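Local coordinates for Non-structural protein 9 (Avian infectious bronchitis virus, PDB 5C94) that forms a homodimer and binds RNA, probably as part of the coronavirus replicase, at residues Cys19-Lys33 with Ala47-Phe60. Numbering follows the deposited sequence.
Sequences CVAGVDQAHCSVESK and AITSSNPNLKVASF
Val20 pairs with Ser59, and Lys33 with Thr49, both as antiparallel hydrogen-bonded pairs, so the contact joins two separate strand pairs. On 19-22 and 57-60, Ser59 N gives a 2.8 Å bond to Val20 O, and Val20 N returns a longer one to Ser59 O. Two residues further along, Gly22 N bonds to Val57 O. Gly22 O is gripped twice: Lys56 N reaches it at 2.8 Å in a nearly straight bond (178°), and Val57 N joins at longer range. Lys56 and Val57 thus form a classic beta bulge opposite Gly22. On 30-33 and 47-50, Thr49 N donates to Lys33 O at 2.7 Å.

The apolar packing centres on Ala21. Ile48 CD1 lies 3.7 Å from Ala21 CB, and Leu55 CD1 is similarly close. Leu55 carries its CG beside its own backbone N (chi1 -55°); CD2 then lies near Gly22 and Val30 CG2. Cys19 SG meets Ile48 CG2 at 3.9 Å. On the other face of the sheet, Val57 CG1 packs on Cys28 SG and Gln25 CB, and Val20 CG2 lies 3.7 Å from Ser59 CB.

Two side-chain turns shape the loop between strands 47-50 and 57-60. Ser50 OG accepts from Asn52 N in an ST turn, and Asn52 OD1 from Asn54 N in an Asx turn. A water links Ser50 OG to Glu31 O.

Tyr92 OH bonds to Asn52 O and Leu55 N, tying this loop to strand 85-93. Strands 12-22, 30-39 and 42-50 form an antiparallel meander. Loop 51-56 then crosses to place 57-61 on the other side of 12-22, between it and 67-71, while Leu72 packs on Ile48, Leu55 and Ala58.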
# COMPACT_ATOMS: atom_id res chain seq x y z
N CYS A 19 16.23 11.28 -6.28
CA CYS A 19 15.88 12.68 -6.13
C CYS A 19 16.85 13.25 -5.13
O CYS A 19 17.76 12.56 -4.69
CB CYS A 19 14.45 12.86 -5.64
SG CYS A 19 14.17 12.24 -3.95
N VAL A 20 16.64 14.51 -4.76
CA VAL A 20 17.48 15.16 -3.77
C VAL A 20 16.60 15.69 -2.64
O VAL A 20 15.43 15.97 -2.85
CB VAL A 20 18.33 16.31 -4.39
CG1 VAL A 20 19.32 15.76 -5.39
CG2 VAL A 20 17.43 17.32 -5.07
N ALA A 21 17.18 15.83 -1.46
CA ALA A 21 16.46 16.29 -0.29
C ALA A 21 17.44 17.02 0.61
O ALA A 21 18.64 16.99 0.36
CB ALA A 21 15.82 15.12 0.45
N GLY A 22 16.92 17.69 1.64
CA GLY A 22 17.75 18.52 2.50
C GLY A 22 17.04 18.88 3.79
O GLY A 22 15.86 18.55 3.97
N VAL A 23 17.75 19.55 4.70
CA VAL A 23 17.09 19.98 5.93
C VAL A 23 16.26 21.26 5.69
O VAL A 23 15.41 21.60 6.50
CB VAL A 23 18.11 20.19 7.07
CG1 VAL A 23 19.06 19.01 7.14
CG2 VAL A 23 18.86 21.48 6.87
N ASP A 24 16.50 21.94 4.58
CA ASP A 24 15.60 22.99 4.10
C ASP A 24 15.70 23.11 2.58
O ASP A 24 16.60 22.52 1.96
CB ASP A 24 15.93 24.34 4.76
CG ASP A 24 17.36 24.79 4.51
OD1 ASP A 24 17.76 24.94 3.33
OD2 ASP A 24 18.07 25.02 5.51
N GLN A 25 14.81 23.88 1.97
CA GLN A 25 14.72 23.96 0.52
C GLN A 25 15.96 24.55 -0.16
O GLN A 25 16.28 24.24 -1.31
CB GLN A 25 13.48 24.76 0.13
CG GLN A 25 13.59 25.43 -1.22
CD GLN A 25 12.31 26.09 -1.62
OE1 GLN A 25 11.27 25.88 -0.99
NE2 GLN A 25 12.37 26.88 -2.69
N ALA A 26 16.66 25.42 0.53
CA ALA A 26 17.85 26.01 -0.00
C ALA A 26 19.03 25.04 -0.01
O ALA A 26 20.01 25.28 -0.63
CB ALA A 26 18.19 27.27 0.74
N HIS A 27 18.89 23.92 0.66
CA HIS A 27 19.99 22.99 0.80
C HIS A 27 19.55 21.54 0.57
O HIS A 27 19.63 20.75 1.45
CB HIS A 27 20.67 23.18 2.18
CG HIS A 27 21.15 24.58 2.43
ND1 HIS A 27 20.36 25.53 3.02
CD2 HIS A 27 22.30 25.19 2.13
CE1 HIS A 27 21.01 26.66 3.09
NE2 HIS A 27 22.20 26.48 2.56
N CYS A 28 19.11 21.22 -0.64
CA CYS A 28 18.68 19.86 -0.96
C CYS A 28 19.87 19.19 -1.62
O CYS A 28 19.93 19.06 -2.85
CB CYS A 28 17.49 19.81 -1.91
SG CYS A 28 15.96 20.25 -1.12
N SER A 29 20.83 18.77 -0.81
CA SER A 29 22.08 18.24 -1.33
C SER A 29 22.24 16.76 -1.04
O SER A 29 23.30 16.19 -1.30
CB SER A 29 23.25 19.02 -0.73
OG SER A 29 23.29 18.86 0.68
N VAL A 30 21.20 16.15 -0.47
CA VAL A 30 21.27 14.76 -0.08
C VAL A 30 20.52 13.86 -1.05
O VAL A 30 19.28 13.85 -1.07
CB VAL A 30 20.70 14.54 1.34
CG1 VAL A 30 20.84 13.06 1.76
CG2 VAL A 30 21.41 15.45 2.32
N GLU A 31 21.27 13.10 -1.85
CA GLU A 31 20.66 12.21 -2.84
C GLU A 31 19.84 11.19 -2.10
O GLU A 31 20.30 10.61 -1.12
CB GLU A 31 21.70 11.52 -3.71
CG GLU A 31 21.10 10.78 -4.92
CD GLU A 31 22.16 10.14 -5.80
OE1 GLU A 31 23.05 10.87 -6.29
OE2 GLU A 31 22.11 8.91 -6.01
N SER A 32 18.61 10.99 -2.55
CA SER A 32 17.69 10.09 -1.89
C SER A 32 16.89 9.36 -2.94
O SER A 32 17.02 9.62 -4.13
CB SER A 32 16.76 10.84 -0.94
OG SER A 32 17.47 11.82 -0.19
N LYS A 33 16.07 8.44 -2.46
CA LYS A 33 15.22 7.60 -3.29
C LYS A 33 13.76 8.03 -3.09
O LYS A 33 13.28 8.07 -1.95
CB LYS A 33 15.42 6.14 -2.90
CG LYS A 33 14.88 5.11 -3.88
CD LYS A 33 14.53 3.84 -3.12
CE LYS A 33 15.02 2.60 -3.83
NZ LYS A 33 16.51 2.60 -3.88
N ALA A 47 6.66 9.55 -1.34
CA ALA A 47 7.57 9.36 -0.23
C ALA A 47 9.01 9.39 -0.69
O ALA A 47 9.29 9.16 -1.87
CB ALA A 47 7.28 8.04 0.47
N ILE A 48 9.93 9.68 0.23
CA ILE A 48 11.35 9.47 -0.06
C ILE A 48 11.96 8.63 1.06
O ILE A 48 11.43 8.61 2.17
CB ILE A 48 12.13 10.80 -0.22
CG1 ILE A 48 12.37 11.46 1.14
CG2 ILE A 48 11.44 11.76 -1.21
CD1 ILE A 48 13.64 12.26 1.20
N THR A 49 13.02 7.90 0.74
CA THR A 49 13.80 7.21 1.77
C THR A 49 15.25 7.69 1.82
O THR A 49 15.82 8.14 0.81
CB THR A 49 13.79 5.68 1.58
OG1 THR A 49 14.25 5.34 0.26
CG2 THR A 49 12.40 5.12 1.80
N SER A 50 15.85 7.58 3.00
CA SER A 50 17.19 8.09 3.21
C SER A 50 17.81 7.53 4.47
O SER A 50 17.09 7.10 5.38
CB SER A 50 17.16 9.63 3.27
OG SER A 50 18.47 10.15 3.47
N SER A 51 19.13 7.54 4.54
CA SER A 51 19.84 7.17 5.77
C SER A 51 19.81 8.34 6.75
O SER A 51 19.97 8.17 7.95
CB SER A 51 21.28 6.80 5.46
OG SER A 51 21.81 7.67 4.48
N ASN A 52 19.64 9.53 6.20
CA ASN A 52 19.56 10.77 6.95
C ASN A 52 18.18 10.98 7.60
O ASN A 52 17.16 11.00 6.90
CB ASN A 52 19.91 11.92 6.00
CG ASN A 52 20.12 13.25 6.71
OD1 ASN A 52 19.37 13.62 7.63
ND2 ASN A 52 21.11 14.00 6.24
N PRO A 53 18.14 11.15 8.93
CA PRO A 53 16.90 11.38 9.69
C PRO A 53 16.44 12.84 9.78
O PRO A 53 15.39 13.11 10.37
CB PRO A 53 17.25 10.88 11.09
CG PRO A 53 18.72 11.23 11.22
CD PRO A 53 19.30 10.96 9.82
N ASN A 54 17.20 13.77 9.22
CA ASN A 54 16.91 15.18 9.46
C ASN A 54 16.31 15.93 8.30
O ASN A 54 16.24 17.16 8.33
CB ASN A 54 18.18 15.90 9.88
CG ASN A 54 18.81 15.26 11.08
OD1 ASN A 54 18.21 15.22 12.15
ND2 ASN A 54 20.02 14.74 10.91
N LEU A 55 15.87 15.21 7.27
CA LEU A 55 15.39 15.84 6.05
C LEU A 55 14.04 16.51 6.27
O LEU A 55 13.22 16.03 7.07
CB LEU A 55 15.31 14.82 4.93
CG LEU A 55 16.62 14.08 4.68
CD1 LEU A 55 16.42 13.06 3.58
CD2 LEU A 55 17.73 15.05 4.32
N LYS A 56 13.82 17.62 5.59
CA LYS A 56 12.57 18.35 5.68
C LYS A 56 11.93 18.68 4.37
O LYS A 56 10.79 19.01 4.32
CB LYS A 56 12.76 19.70 6.34
CG LYS A 56 13.07 19.74 7.82
CD LYS A 56 12.28 18.74 8.61
CE LYS A 56 11.81 19.28 9.92
NZ LYS A 56 10.35 19.57 9.91
N VAL A 57 12.68 18.64 3.30
CA VAL A 57 12.22 19.10 1.98
C VAL A 57 12.78 18.14 0.92
O VAL A 57 13.93 17.68 1.02
CB VAL A 57 12.63 20.58 1.64
CG1 VAL A 57 12.26 20.96 0.21
CG2 VAL A 57 12.01 21.56 2.62
N ALA A 58 11.98 17.82 -0.09
CA ALA A 58 12.49 17.01 -1.19
C ALA A 58 12.36 17.77 -2.49
O ALA A 58 11.57 18.73 -2.59
CB ALA A 58 11.76 15.69 -1.28
N SER A 59 13.13 17.35 -3.49
CA SER A 59 13.08 18.03 -4.78
C SER A 59 13.24 17.07 -5.96
O SER A 59 14.00 16.09 -5.91
CB SER A 59 14.16 19.11 -4.85
OG SER A 59 13.90 19.98 -5.93
N PHE A 60 12.51 17.37 -7.02
CA PHE A 60 12.50 16.54 -8.21
C PHE A 60 11.81 17.26 -9.37
O PHE A 60 11.26 18.37 -9.20
CB PHE A 60 11.82 15.21 -7.92
CG PHE A 60 10.51 15.35 -7.19
CD1 PHE A 60 9.36 15.75 -7.86
CD2 PHE A 60 10.44 15.09 -5.82
CE1 PHE A 60 8.15 15.89 -7.19
CE2 PHE A 60 9.22 15.22 -5.13
CZ PHE A 60 8.08 15.63 -5.82
O HOH W 1 19.97 9.49 1.56